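Cytosine deaminase (PDB 4R7W) probably catalyses the hydrolytic deamination of cytosine to uracil and ammonia, as a metal-dependent member of the amidohydrolase family, here with iron and a cyclic phosphorus-containing ligand bound. Local coordinates at residues R115-V120 against L205-C210; A148-G153 against G176-Y181; V237-T242 against I265-C270. All coordinates share one frame; numbering follows the deposited sequence.

Contact 1 (R115-V120 against L205-C210); sequences RTHVDV and LVDVHC. With FE2 (Fe (II) ion), chain L; O7U ((2R)-2-amino-2,5-dihydro-1,5,2-diazaphosphinin-6(1H)-one 2-oxide), chain M.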
loop_
_atom_site.group_PDB
_atom_site.type_symbol
_atom_site.label_atom_id
_atom_site.label_comp_id
_atom_site.label_asym_id
_atom_site.label_seq_id
_atom_site.Cartn_x
_atom_site.Cartn_y
_atom_site.Cartn_z
ATOM N N ARG B 115 -17.119 -2.850 -12.986
ATOM C CA ARG B 115 -18.381 -3.412 -12.514
ATOM C C ARG B 115 -18.758 -2.697 -11.229
ATOM O O ARG B 115 -18.054 -2.817 -10.227
ATOM C CB ARG B 115 -18.259 -4.913 -12.254
ATOM C CG ARG B 115 -19.425 -5.483 -11.461
ATOM C CD ARG B 115 -19.283 -6.971 -11.218
ATOM N NE ARG B 115 -19.487 -7.756 -12.429
ATOM C CZ ARG B 115 -19.344 -9.077 -12.509
ATOM N NH1 ARG B 115 -18.964 -9.775 -11.449
ATOM N NH2 ARG B 115 -19.562 -9.707 -13.658
ATOM N N THR B 116 -19.844 -1.921 -11.272
ATOM C CA THR B 116 -20.283 -1.187 -10.098
ATOM C C THR B 116 -21.485 -1.842 -9.443
ATOM O O THR B 116 -22.366 -2.368 -10.112
ATOM C CB THR B 116 -20.627 0.295 -10.387
ATOM O OG1 THR B 116 -20.876 0.970 -9.148
ATOM C CG2 THR B 116 -21.884 0.412 -11.253
ATOM N N HIS B 117 -21.483 -1.826 -8.115
ATOM C CA HIS B 117 -22.658 -2.181 -7.333
ATOM C C HIS B 117 -23.453 -0.906 -7.106
ATOM O O HIS B 117 -22.893 0.197 -7.060
ATOM C CB HIS B 117 -22.244 -2.826 -6.008
ATOM C CG HIS B 117 -21.594 -4.164 -6.184
ATOM N ND1 HIS B 117 -22.265 -5.350 -5.984
ATOM C CD2 HIS B 117 -20.344 -4.500 -6.582
ATOM C CE1 HIS B 117 -21.456 -6.361 -6.248
ATOM N NE2 HIS B 117 -20.281 -5.873 -6.604
ATOM N N VAL B 118 -24.769 -1.055 -7.035
ATOM C CA VAL B 118 -25.655 0.063 -6.802
ATOM C C VAL B 118 -26.666 -0.423 -5.790
ATOM O O VAL B 118 -27.296 -1.463 -5.988
ATOM C CB VAL B 118 -26.401 0.465 -8.086
ATOM C CG1 VAL B 118 -27.165 1.760 -7.877
ATOM C CG2 VAL B 118 -25.429 0.613 -9.228
ATOM N N ASP B 119 -26.799 0.308 -4.696
ATOM C CA ASP B 119 -27.799 -0.029 -3.689
ATOM C C ASP B 119 -29.215 0.085 -4.237
ATOM O O ASP B 119 -29.686 1.174 -4.578
ATOM C CB ASP B 119 -27.628 0.876 -2.480
ATOM C CG ASP B 119 -28.517 0.479 -1.310
ATOM O OD1 ASP B 119 -28.486 1.215 -0.313
ATOM O OD2 ASP B 119 -29.221 -0.557 -1.374
ATOM N N VAL B 120 -29.903 -1.046 -4.323
ATOM C CA VAL B 120 -31.291 -1.041 -4.775
ATOM C C VAL B 120 -32.286 -1.129 -3.607
ATOM O O VAL B 120 -33.487 -1.187 -3.840
ATOM C CB VAL B 120 -31.582 -2.166 -5.794
ATOM C CG1 VAL B 120 -30.673 -2.004 -7.034
ATOM C CG2 VAL B 120 -31.384 -3.534 -5.153
ATOM N N LEU B 205 -25.732 -12.142 -14.858
ATOM C CA LEU B 205 -24.559 -12.576 -14.102
ATOM C C LEU B 205 -24.868 -12.416 -12.613
ATOM O O LEU B 205 -25.836 -11.766 -12.267
ATOM C CB LEU B 205 -23.325 -11.745 -14.488
ATOM C CG LEU B 205 -22.954 -11.714 -15.981
ATOM C CD1 LEU B 205 -21.753 -10.817 -16.253
ATOM C CD2 LEU B 205 -22.701 -13.108 -16.508
ATOM N N VAL B 206 -24.050 -13.007 -11.741
ATOM C CA VAL B 206 -24.236 -12.887 -10.299
ATOM C C VAL B 206 -22.929 -12.413 -9.667
ATOM O O VAL B 206 -21.843 -12.887 -10.031
ATOM C CB VAL B 206 -24.614 -14.246 -9.667
ATOM C CG1 VAL B 206 -24.602 -14.173 -8.142
ATOM C CG2 VAL B 206 -25.962 -14.708 -10.157
ATOM N N ASP B 207 -23.033 -11.469 -8.734
ATOM C CA ASP B 207 -21.879 -11.045 -7.941
ATOM C C ASP B 207 -22.349 -10.653 -6.529
ATOM O O ASP B 207 -22.896 -9.578 -6.321
ATOM C CB ASP B 207 -21.138 -9.884 -8.600
ATOM C CG ASP B 207 -19.779 -9.641 -7.983
ATOM O OD1 ASP B 207 -18.808 -9.347 -8.738
ATOM O OD2 ASP B 207 -19.664 -9.774 -6.747
ATOM N N VAL B 208 -22.092 -11.530 -5.571
ATOM C CA VAL B 208 -22.662 -11.409 -4.213
ATOM C C VAL B 208 -21.579 -10.944 -3.231
ATOM O O VAL B 208 -20.443 -11.431 -3.289
ATOM C CB VAL B 208 -23.254 -12.779 -3.771
ATOM C CG1 VAL B 208 -23.814 -12.741 -2.330
ATOM C CG2 VAL B 208 -24.366 -13.202 -4.744
ATOM N N HIS B 209 -21.904 -9.967 -2.377
ATOM C CA HIS B 209 -21.053 -9.666 -1.233
ATOM C C HIS B 209 -21.239 -10.820 -0.287
ATOM O O HIS B 209 -22.272 -10.921 0.388
ATOM C CB HIS B 209 -21.475 -8.391 -0.517
ATOM C CG HIS B 209 -21.153 -7.140 -1.264
ATOM N ND1 HIS B 209 -21.660 -6.872 -2.516
ATOM C CD2 HIS B 209 -20.380 -6.078 -0.931
ATOM C CE1 HIS B 209 -21.210 -5.699 -2.927
ATOM N NE2 HIS B 209 -20.435 -5.196 -1.981
ATOM N N CYS B 210 -20.252 -11.701 -0.247
ATOM C CA CYS B 210 -20.439 -12.978 0.397
ATOM C C CYS B 210 -19.555 -13.104 1.619
ATOM O O CYS B 210 -18.326 -13.093 1.510
ATOM C CB CYS B 210 -20.127 -14.096 -0.572
ATOM S SG CYS B 210 -20.772 -15.664 -0.082
HETATM FE FE FE2 L . -18.390 -3.751 -2.039
HETATM N N1 O7U M . -21.362 -2.071 1.320
HETATM C C2 O7U M . -21.021 -3.353 1.761
HETATM O O2 O7U M . -21.806 -4.203 2.212
HETATM N N3 O7U M . -19.703 -3.741 1.689
HETATM N N4 O7U M . -17.230 -2.752 2.198
HETATM O O4 O7U M . -17.919 -3.766 0.090
HETATM P P4 O7U M . -18.448 -2.891 1.122
HETATM C C5 O7U M . -19.093 -1.304 0.630
HETATM C C6 O7U M . -20.358 -1.151 0.789
HETATM O O HOH W 1 -20.086 -12.390 -12.027
HETATM O O HOH W 2 -17.819 -7.030 -7.885
#
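Arg115, His117 and Asp207 meet inside the TIM barrel of the amidohydrolase fold, where strands 111-119 and 205-210 lie on different parts of the wall and face each other across the interior. The two segment axes pass 9.9 Å apart at 66°, too far for backbone pairing, and the gap is bridged mainly by side chains and two waters. Arg115 reaches over with its CG anti to the backbone N (chi1 166°) and a bend at chi3, which sets NH1 2.7 Å from Asp207 OD1 in a salt bridge. The oxygen lies in the guanidinium plane, while the carboxylate receives the N-H on its anti side and stands nearly perpendicular to the guanidinium. Water 1 accepts from Arg115 NH1 and lies within hydrogen-bonding distance of Val206 O, and Leu205 CD1 packs obliquely against Arg115 NH2, which also bonds to Gln145. Asp207 divides its oxygens: OD1 takes Arg115 and a proton from water 2, OD2 the hydroxyl of Ser240. This buried carboxylate probably keeps its negative charge beside the guanidinium. Water 2 also lies at the rim of His117, 3.0 Å from NE2, so the imidazole is tied to Asp207 through solvent. Asp207 O sits near the same ring plane, 3.5 Å from CE1. One face of His117 receives the edge of His209 in a T-shaped pair, centroids 4.5 Å apart and planes at 81°. At NE2 the His209 ring faces the iron, whose other ligands are His56, His58, Asp308 and O7U O4. CE1 of His209 rests 3.3 Å from His117 ND1, while NE2 of the same His209 ring binds the iron at 2.5 Å.

Contact 2 (A148-G153 against G176-Y181); sequences AFPQEG and GGIPHY. With O7U ((2R)-2-amino-2,5-dihydro-1,5,2-diazaphosphinin-6(1H)-one 2-oxide), chain M.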
loop_
_atom_site.group_PDB
_atom_site.type_symbol
_atom_site.label_atom_id
_atom_site.label_comp_id
_atom_site.label_asym_id
_atom_site.label_seq_id
_atom_site.Cartn_x
_atom_site.Cartn_y
_atom_site.Cartn_z
ATOM N N ALA B 148 -27.225 -5.076 -9.208
ATOM C CA ALA B 148 -28.345 -4.815 -8.301
ATOM C C ALA B 148 -27.988 -5.297 -6.888
ATOM O O ALA B 148 -28.137 -6.481 -6.564
ATOM C CB ALA B 148 -29.588 -5.518 -8.801
ATOM N N PHE B 149 -27.528 -4.370 -6.060
ATOM C CA PHE B 149 -26.977 -4.696 -4.751
ATOM C C PHE B 149 -27.969 -4.306 -3.666
ATOM O O PHE B 149 -28.263 -3.122 -3.503
ATOM C CB PHE B 149 -25.683 -3.916 -4.535
ATOM C CG PHE B 149 -25.079 -4.088 -3.162
ATOM C CD1 PHE B 149 -24.923 -5.352 -2.604
ATOM C CD2 PHE B 149 -24.633 -2.983 -2.449
ATOM C CE1 PHE B 149 -24.354 -5.508 -1.337
ATOM C CE2 PHE B 149 -24.057 -3.128 -1.193
ATOM C CZ PHE B 149 -23.918 -4.394 -0.640
ATOM N N PRO B 150 -28.502 -5.296 -2.935
ATOM C CA PRO B 150 -29.472 -4.967 -1.876
ATOM C C PRO B 150 -28.769 -4.703 -0.542
ATOM O O PRO B 150 -28.689 -5.587 0.289
ATOM C CB PRO B 150 -30.337 -6.228 -1.805
ATOM C CG PRO B 150 -29.348 -7.343 -2.083
ATOM C CD PRO B 150 -28.348 -6.753 -3.110
ATOM N N GLN B 151 -28.245 -3.497 -0.364
ATOM C CA GLN B 151 -27.438 -3.155 0.797
ATOM C C GLN B 151 -28.040 -3.558 2.139
ATOM O O GLN B 151 -27.353 -4.095 3.012
ATOM C CB GLN B 151 -27.174 -1.651 0.826
ATOM C CG GLN B 151 -26.335 -1.201 2.033
ATOM C CD GLN B 151 -24.906 -1.742 2.014
ATOM O OE1 GLN B 151 -23.981 -1.089 1.516
ATOM N NE2 GLN B 151 -24.719 -2.930 2.587
ATOM N N GLU B 152 -29.325 -3.280 2.308
ATOM C CA GLU B 152 -29.949 -3.537 3.588
ATOM C C GLU B 152 -30.656 -4.876 3.554
ATOM O O GLU B 152 -31.491 -5.168 4.391
ATOM C CB GLU B 152 -30.867 -2.383 3.957
ATOM C CG GLU B 152 -30.087 -1.083 4.055
ATOM C CD GLU B 152 -30.874 0.053 4.652
ATOM O OE1 GLU B 152 -30.675 1.198 4.200
ATOM O OE2 GLU B 152 -31.673 -0.189 5.585
ATOM N N GLY B 153 -30.287 -5.701 2.578
ATOM C CA GLY B 153 -30.759 -7.067 2.557
ATOM C C GLY B 153 -31.953 -7.278 1.664
ATOM O O GLY B 153 -32.646 -6.328 1.286
ATOM N N GLY B 176 -26.799 -9.020 -7.399
ATOM C CA GLY B 176 -26.013 -9.052 -6.175
ATOM C C GLY B 176 -26.762 -9.583 -4.962
ATOM O O GLY B 176 -27.869 -10.123 -5.064
ATOM N N GLY B 177 -26.155 -9.431 -3.790
ATOM C CA GLY B 177 -26.746 -9.959 -2.578
ATOM C C GLY B 177 -25.851 -9.699 -1.386
ATOM O O GLY B 177 -24.724 -9.242 -1.541
ATOM N N ILE B 178 -26.360 -9.998 -0.196
ATOM C CA ILE B 178 -25.621 -9.728 1.031
ATOM C C ILE B 178 -26.053 -10.687 2.166
ATOM O O ILE B 178 -26.540 -10.257 3.195
ATOM C CB ILE B 178 -25.741 -8.214 1.419
ATOM C CG1 ILE B 178 -24.708 -7.829 2.490
ATOM C CG2 ILE B 178 -27.185 -7.825 1.828
ATOM C CD1 ILE B 178 -24.655 -6.339 2.760
ATOM N N PRO B 179 -25.842 -12.000 1.977
ATOM C CA PRO B 179 -26.440 -12.986 2.889
ATOM C C PRO B 179 -25.996 -12.850 4.342
ATOM O O PRO B 179 -26.846 -13.049 5.217
ATOM C CB PRO B 179 -26.007 -14.332 2.304
ATOM C CG PRO B 179 -24.754 -14.023 1.533
ATOM C CD PRO B 179 -24.943 -12.630 0.993
ATOM N N HIS B 180 -24.737 -12.500 4.609
ATOM C CA HIS B 180 -24.274 -12.388 5.997
ATOM C C HIS B 180 -24.957 -11.262 6.763
ATOM O O HIS B 180 -24.892 -11.215 7.994
ATOM C CB HIS B 180 -22.781 -12.133 6.050
ATOM C CG HIS B 180 -22.358 -10.962 5.220
ATOM N ND1 HIS B 180 -22.369 -10.992 3.841
ATOM C CD2 HIS B 180 -21.956 -9.717 5.567
ATOM C CE1 HIS B 180 -21.968 -9.823 3.375
ATOM N NE2 HIS B 180 -21.708 -9.033 4.401
ATOM N N TYR B 181 -25.559 -10.323 6.039
ATOM C CA TYR B 181 -26.192 -9.173 6.690
ATOM C C TYR B 181 -27.691 -9.386 6.885
ATOM O O TYR B 181 -28.359 -8.572 7.525
ATOM C CB TYR B 181 -25.919 -7.900 5.878
ATOM C CG TYR B 181 -26.361 -6.615 6.548
ATOM C CD1 TYR B 181 -27.384 -5.840 6.011
ATOM C CD2 TYR B 181 -25.753 -6.176 7.721
ATOM C CE1 TYR B 181 -27.790 -4.665 6.622
ATOM C CE2 TYR B 181 -26.150 -5.006 8.334
ATOM C CZ TYR B 181 -27.164 -4.253 7.783
ATOM O OH TYR B 181 -27.558 -3.090 8.402
HETATM N N1 O7U M . -21.362 -2.071 1.320
HETATM C C2 O7U M . -21.021 -3.353 1.761
HETATM O O2 O7U M . -21.806 -4.203 2.212
HETATM N N3 O7U M . -19.703 -3.741 1.689
HETATM N N4 O7U M . -17.230 -2.752 2.198
HETATM O O4 O7U M . -17.919 -3.766 0.090
HETATM P P4 O7U M . -18.448 -2.891 1.122
HETATM C C5 O7U M . -19.093 -1.304 0.630
HETATM C C6 O7U M . -20.358 -1.151 0.789
#
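Phe149 meets Gly177 O at its ring edge, 3.8 Å from CE1, and Ile178 CD1 obliquely. One face of the ring carries the backbone N of Gln151 over its centre, and the edge also meets the ligand carbonyl O2, 3.6 Å from CZ. The same ring stacks with the iron ligand His209 and meets His58 at a steep angle. Tyr181 presents its edge to Glu152 CA, and Gln151 O approaches the ring obliquely, 3.5 Å from CD1. Between these two aromatics stands Ile178, which gives up more surface to the facing segment than any other residue of the contact. Its CG1 branch runs anti to the backbone N (chi1 -166°) and carries CD1 against Phe149 CZ, Gln151 NE2 and ligand O2, whereas CG2 is pressed 3.1 Å from Pro150 O and also packs on Gly153 CA. That carbonyl closes the type I turn Pro150 to Gly153 by accepting from Gly153 N. Nearer the barrel wall, the ends of the TIM-barrel strands 143-149 and 174-175 are still joined: Gly176 N donates to Ala148 O at 3.0 Å, from above the carbonyl plane. Pro150 CD packs against the glycine backbone, 3.5 Å from Gly177 N. Gln151, bent at chi2 (66°), turns its amide toward the ligand and uses both ends: OE1 accepts from ligand N1 at 2.8 Å, nearly straight at 174°, and NE2 donates to O2 at 3.2 Å. Asp119 OD2 accepts the backbone N-H of Gln151. Such a complementary pair of bonds to a ring N-H and its neighbouring carbonyl implies that this amide reads the pyrimidine-like edge of the ligand, consistent with recognition of cytosine.

Contact 3 (V237-T242 against I265-C270); sequences VTASHT and INFISC. With O7U ((2R)-2-amino-2,5-dihydro-1,5,2-diazaphosphinin-6(1H)-one 2-oxide), chain M.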
loop_
_atom_site.group_PDB
_atom_site.type_symbol
_atom_site.label_atom_id
_atom_site.label_comp_id
_atom_site.label_asym_id
_atom_site.label_seq_id
_atom_site.Cartn_x
_atom_site.Cartn_y
_atom_site.Cartn_z
ATOM N N VAL B 237 -21.024 -16.597 -12.101
ATOM C CA VAL B 237 -21.129 -16.270 -10.689
ATOM C C VAL B 237 -19.792 -15.836 -10.058
ATOM O O VAL B 237 -18.735 -16.435 -10.306
ATOM C CB VAL B 237 -21.734 -17.453 -9.887
ATOM C CG1 VAL B 237 -21.750 -17.148 -8.397
ATOM C CG2 VAL B 237 -23.161 -17.770 -10.381
ATOM N N THR B 238 -19.852 -14.770 -9.271
ATOM C CA THR B 238 -18.705 -14.280 -8.522
ATOM C C THR B 238 -19.070 -14.087 -7.052
ATOM O O THR B 238 -20.098 -13.511 -6.743
ATOM C CB THR B 238 -18.226 -12.938 -9.096
ATOM O OG1 THR B 238 -17.728 -13.152 -10.421
ATOM C CG2 THR B 238 -17.134 -12.321 -8.219
ATOM N N ALA B 239 -18.222 -14.585 -6.158
ATOM C CA ALA B 239 -18.343 -14.300 -4.740
ATOM C C ALA B 239 -17.344 -13.216 -4.359
ATOM O O ALA B 239 -16.125 -13.449 -4.372
ATOM C CB ALA B 239 -18.082 -15.560 -3.918
ATOM N N SER B 240 -17.850 -12.028 -4.041
ATOM C CA SER B 240 -16.993 -10.946 -3.569
ATOM C C SER B 240 -16.713 -11.057 -2.072
ATOM O O SER B 240 -17.563 -11.535 -1.294
ATOM C CB SER B 240 -17.595 -9.571 -3.882
ATOM O OG SER B 240 -17.560 -9.281 -5.277
ATOM N N HIS B 241 -15.518 -10.599 -1.703
ATOM C CA HIS B 241 -15.005 -10.562 -0.334
ATOM C C HIS B 241 -14.634 -11.923 0.235
ATOM O O HIS B 241 -13.461 -12.295 0.243
ATOM C CB HIS B 241 -15.956 -9.818 0.605
ATOM C CG HIS B 241 -16.088 -8.364 0.290
ATOM N ND1 HIS B 241 -15.020 -7.495 0.356
ATOM C CD2 HIS B 241 -17.160 -7.623 -0.086
ATOM C CE1 HIS B 241 -15.429 -6.281 0.031
ATOM N NE2 HIS B 241 -16.721 -6.332 -0.251
ATOM N N THR B 242 -15.638 -12.655 0.706
ATOM C CA THR B 242 -15.428 -13.931 1.380
ATOM C C THR B 242 -14.400 -13.791 2.509
ATOM O O THR B 242 -13.576 -14.674 2.722
ATOM C CB THR B 242 -15.112 -15.105 0.398
ATOM O OG1 THR B 242 -13.833 -14.914 -0.252
ATOM C CG2 THR B 242 -16.224 -15.233 -0.661
ATOM N N ILE B 265 -16.952 -21.019 -9.878
ATOM C CA ILE B 265 -17.236 -19.608 -9.598
ATOM C C ILE B 265 -15.970 -18.771 -9.462
ATOM O O ILE B 265 -14.885 -19.300 -9.266
ATOM C CB ILE B 265 -18.148 -19.406 -8.351
ATOM C CG1 ILE B 265 -17.421 -19.766 -7.049
ATOM C CG2 ILE B 265 -19.446 -20.201 -8.498
ATOM C CD1 ILE B 265 -18.239 -19.460 -5.768
ATOM N N ASN B 266 -16.125 -17.460 -9.582
ATOM C CA ASN B 266 -15.018 -16.538 -9.395
ATOM C C ASN B 266 -15.012 -15.903 -8.012
ATOM O O ASN B 266 -16.016 -15.941 -7.297
ATOM C CB ASN B 266 -15.077 -15.441 -10.447
ATOM C CG ASN B 266 -14.967 -15.988 -11.840
ATOM O OD1 ASN B 266 -13.868 -16.263 -12.320
ATOM N ND2 ASN B 266 -16.113 -16.183 -12.496
ATOM N N PHE B 267 -13.881 -15.296 -7.664
ATOM C CA PHE B 267 -13.687 -14.644 -6.381
ATOM C C PHE B 267 -13.065 -13.273 -6.563
ATOM O O PHE B 267 -12.134 -13.115 -7.344
ATOM C CB PHE B 267 -12.774 -15.496 -5.477
ATOM C CG PHE B 267 -13.433 -16.749 -4.968
ATOM C CD1 PHE B 267 -13.969 -16.799 -3.685
ATOM C CD2 PHE B 267 -13.538 -17.868 -5.784
ATOM C CE1 PHE B 267 -14.589 -17.943 -3.218
ATOM C CE2 PHE B 267 -14.154 -19.022 -5.321
ATOM C CZ PHE B 267 -14.688 -19.056 -4.035
ATOM N N ILE B 268 -13.561 -12.290 -5.817
ATOM C CA ILE B 268 -12.961 -10.966 -5.828
ATOM C C ILE B 268 -12.532 -10.628 -4.408
ATOM O O ILE B 268 -13.277 -10.880 -3.461
ATOM C CB ILE B 268 -13.945 -9.896 -6.366
ATOM C CG1 ILE B 268 -14.193 -10.079 -7.872
ATOM C CG2 ILE B 268 -13.406 -8.507 -6.129
ATOM C CD1 ILE B 268 -15.273 -9.133 -8.430
ATOM N N SER B 269 -11.325 -10.089 -4.244
ATOM C CA SER B 269 -10.859 -9.666 -2.910
ATOM C C SER B 269 -10.539 -8.174 -2.939
ATOM O O SER B 269 -10.041 -7.661 -3.947
ATOM C CB SER B 269 -9.633 -10.483 -2.472
ATOM O OG SER B 269 -9.188 -10.130 -1.163
ATOM N N CYS B 270 -10.855 -7.474 -1.856
ATOM C CA CYS B 270 -10.594 -6.041 -1.778
ATOM C C CYS B 270 -9.657 -5.710 -0.607
ATOM O O CYS B 270 -10.110 -5.268 0.458
ATOM C CB CYS B 270 -11.916 -5.285 -1.661
ATOM S SG CYS B 270 -13.151 -5.728 -2.952
HETATM N N1 O7U M . -21.362 -2.071 1.320
HETATM C C2 O7U M . -21.021 -3.353 1.761
HETATM O O2 O7U M . -21.806 -4.203 2.212
HETATM N N3 O7U M . -19.703 -3.741 1.689
HETATM N N4 O7U M . -17.230 -2.752 2.198
HETATM O O4 O7U M . -17.919 -3.766 0.090
HETATM P P4 O7U M . -18.448 -2.891 1.122
HETATM C C5 O7U M . -19.093 -1.304 0.630
HETATM C C6 O7U M . -20.358 -1.151 0.789
HETATM O O HOH W 3 -14.006 -13.521 -2.641
HETATM O O HOH W 4 -11.129 -10.779 0.861
HETATM O O HOH W 5 -12.079 -8.179 0.381
#
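Val237 O opens the ladder between strands 237-241 and 266-269 by accepting from Asn266 N at 2.9 Å, almost straight. Asn266 CG lies anti to its carbonyl carbon (chi1 -61°), which brings ND2 to the same oxygen for a weak second bond. The remaining rungs alternate in the parallel manner: Ala239 N to Asn266 O (2.8 Å), Ile268 N to Ala239 O, then His241 N to Ile268 O. Water 3 lies within hydrogen-bonding distance of Ala239 O, Ile268 O and Thr242 OG1, and its two protons can serve only two of them at once. That hydroxyl, which also pairs with Thr291 OG1, donates to His241 O at 2.7 Å from above the carbonyl plane. Water 4 supplies His241 O with another proton and lies 2.9 Å from Ser269 OG. Asn266 OD1 is taken by Asn302, and Ser240 OG pairs with His56 ND1 as well as Asp207. On one face Ile268 CD1 packs on Thr238 CG2; on the other, Phe267 turns its ring edge to Thr242 OG1. At the strand end His241 NE2 donates to the ligand oxygen O4 at 2.9 Å, ND1 is 3.0 Å from water 5, which accepts from Cys270 N, and Cys270 SG lies obliquely to the ring. Parallel neighbours linked through helix 250-263 form a beta-alpha-beta unit of the TIM barrel, with a pocket histidine at the strand's C-terminal end, as in amidohydrolases.

All three contacts reach the same barrel sheet, and all touch the bound ligand. Contact 2 is nested along the chain inside the loop closed by contact 1; their centres are 8 Å apart, and Val118 O and Phe149 N, 2.9 Å from each other, mark the neighbouring strands 111-119 and 143-149. Contact 1 joins contact 3, about 10 Å away between centres, through the neighbouring strands 205-210 and 237-241, where Val208 O and Ser240 N lie 2.8 Å apart. Contacts 2 and 3 do not touch; their nearest atoms are about 6 Å apart. Around the ligand, contact 2 holds the ring edge, contact 3 the phosphorus-bound oxygen, and contact 1 supplies a ligand of the iron to which that oxygen is bound.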